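Local coordinates for protein ionotropic glutamate receptor bacterial homologue (Nostoc punctiforme, PDB 2PYY) that binds L-glutamate through its ligand-binding core and, as a bacterial homologue of ionotropic glutamate receptors, is probably part of a glutamate-gated channel, at residues Val114-Ala119 with Lys150-Val155. Numbering follows the deposited sequence.
Sequences VVATTA and KKADAV. With GLU (glutamic acid), chain E.
Val115 and Ala116 pair in parallel with Ala154 and Val155, as the register rising in step along both chains establishes, with Val115 CA 4.9 Å from Ala154 CA. The bond from Ala116 N to Ala154 O measures 2.9 Å. One step earlier, where the chain before Ala154 is still irregular, Val114 O receives Asp153 N at 2.9 Å and more weakly Ala154 N. The carboxylate of Asp153 completes this grip: its OD1 takes Val114 N at 3.0 Å with an N-H...O angle of 164°, although the donor stands 36° out of the carboxylate plane. With CG beside its own backbone N (chi1 -56°), Asp153 brings OD1 to Val114 N while its main-chain N-H serves Val114 O, so one residue engages both polar backbone atoms of Val114. Replacing Asp153 by an alanine removes the carboxylate and is likely to leave Val114 N without this acceptor, leaving the main-chain bonds to Val114 O to hold that corner without it. The order of the mixed sheet, 154-158 then 114-118 then 133-137, with helices 122-129 and 140-148 in the connections, identifies parallel beta-alpha-beta crossovers in one lobe of the periplasmic-binding-protein fold. On the face beneath helix 140-148, Ala116 CB meets Ala152 CB at 3.7 Å, and both methyls also touch Ala146 of that helix. Val155 lies on this face too; its CG1, anti to the backbone N, comes to 3.3 Å from Ala116 O. Val115 and Ala154 occupy the other face, where Val115 CG2 packs loosely on Ala154 CB and the valine also touches Leu127 of helix 122-129. Farther along strand 114-118, Thr118 donates from OG1 to OE1 of the bound glutamate at 2.8 Å.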
# COMPACT_ATOMS: atom_id res chain seq x y z
N VAL B 114 19.88 9.01 1.25
CA VAL B 114 19.75 7.59 1.60
C VAL B 114 18.83 7.46 2.81
O VAL B 114 19.15 7.96 3.89
CB VAL B 114 21.11 6.96 1.96
CG1 VAL B 114 20.91 5.54 2.46
CG2 VAL B 114 22.03 6.96 0.74
N VAL B 115 17.71 6.78 2.63
CA VAL B 115 16.73 6.59 3.70
C VAL B 115 16.63 5.13 4.16
O VAL B 115 16.42 4.24 3.35
CB VAL B 115 15.35 7.06 3.24
CG1 VAL B 115 14.34 6.85 4.36
CG2 VAL B 115 15.42 8.52 2.84
N ALA B 116 16.78 4.90 5.46
CA ALA B 116 16.71 3.56 6.02
C ALA B 116 15.30 3.19 6.46
O ALA B 116 14.53 4.05 6.92
CB ALA B 116 17.66 3.43 7.19
N THR B 117 14.95 1.92 6.31
CA THR B 117 13.65 1.41 6.72
C THR B 117 13.74 -0.12 6.69
O THR B 117 14.77 -0.69 6.31
CB THR B 117 12.53 1.92 5.77
OG1 THR B 117 11.25 1.67 6.38
CG2 THR B 117 12.59 1.22 4.42
N THR B 118 12.66 -0.78 7.10
CA THR B 118 12.65 -2.24 7.12
C THR B 118 12.44 -2.83 5.73
O THR B 118 11.72 -2.27 4.90
CB THR B 118 11.56 -2.80 8.07
OG1 THR B 118 10.27 -2.35 7.65
CG2 THR B 118 11.81 -2.35 9.50
N ALA B 119 13.10 -3.96 5.47
CA ALA B 119 12.98 -4.64 4.20
C ALA B 119 11.55 -5.18 4.11
O ALA B 119 11.01 -5.68 5.10
CB ALA B 119 14.00 -5.80 4.11
N LYS B 150 25.00 7.28 10.96
CA LYS B 150 25.00 8.16 9.81
C LYS B 150 25.05 7.42 8.48
O LYS B 150 25.17 8.04 7.42
CB LYS B 150 26.16 9.16 9.90
CG LYS B 150 25.77 10.47 10.55
CD LYS B 150 26.81 11.54 10.28
CE LYS B 150 26.24 12.94 10.55
NZ LYS B 150 25.76 13.10 11.96
N LYS B 151 24.96 6.10 8.54
CA LYS B 151 24.96 5.30 7.31
C LYS B 151 23.79 5.79 6.46
O LYS B 151 23.83 5.76 5.23
CB LYS B 151 24.77 3.81 7.62
CG LYS B 151 25.79 3.25 8.59
CD LYS B 151 25.61 1.75 8.77
CE LYS B 151 26.61 1.18 9.77
NZ LYS B 151 26.63 -0.31 9.77
N ALA B 152 22.75 6.24 7.14
CA ALA B 152 21.56 6.76 6.47
C ALA B 152 21.38 8.21 6.92
O ALA B 152 21.74 8.57 8.03
CB ALA B 152 20.34 5.93 6.85
N ASP B 153 20.80 9.01 6.03
CA ASP B 153 20.56 10.43 6.29
C ASP B 153 19.25 10.62 7.05
O ASP B 153 19.12 11.53 7.88
CB ASP B 153 20.48 11.18 4.96
CG ASP B 153 21.73 10.99 4.11
OD1 ASP B 153 21.59 10.85 2.87
OD2 ASP B 153 22.83 10.99 4.69
N ALA B 154 18.29 9.75 6.76
CA ALA B 154 16.99 9.80 7.39
C ALA B 154 16.35 8.41 7.44
O ALA B 154 16.89 7.45 6.90
CB ALA B 154 16.07 10.74 6.62
N VAL B 155 15.21 8.34 8.10
CA VAL B 155 14.44 7.10 8.22
C VAL B 155 12.98 7.42 7.89
O VAL B 155 12.45 8.44 8.32
CB VAL B 155 14.50 6.53 9.65
CG1 VAL B 155 13.55 5.36 9.78
CG2 VAL B 155 15.91 6.12 10.00
N GLU E . 3.00 -1.01 8.21
CA GLU E . 4.21 -1.60 7.57
C GLU E . 3.79 -2.59 6.48
O GLU E . 2.67 -3.13 6.59
CB GLU E . 5.06 -2.34 8.61
CG GLU E . 6.38 -2.87 8.07
CD GLU E . 7.13 -3.73 9.08
OE1 GLU E . 8.31 -4.04 8.84
OE2 GLU E . 6.53 -4.09 10.12
OXT GLU E . 4.58 -2.81 5.54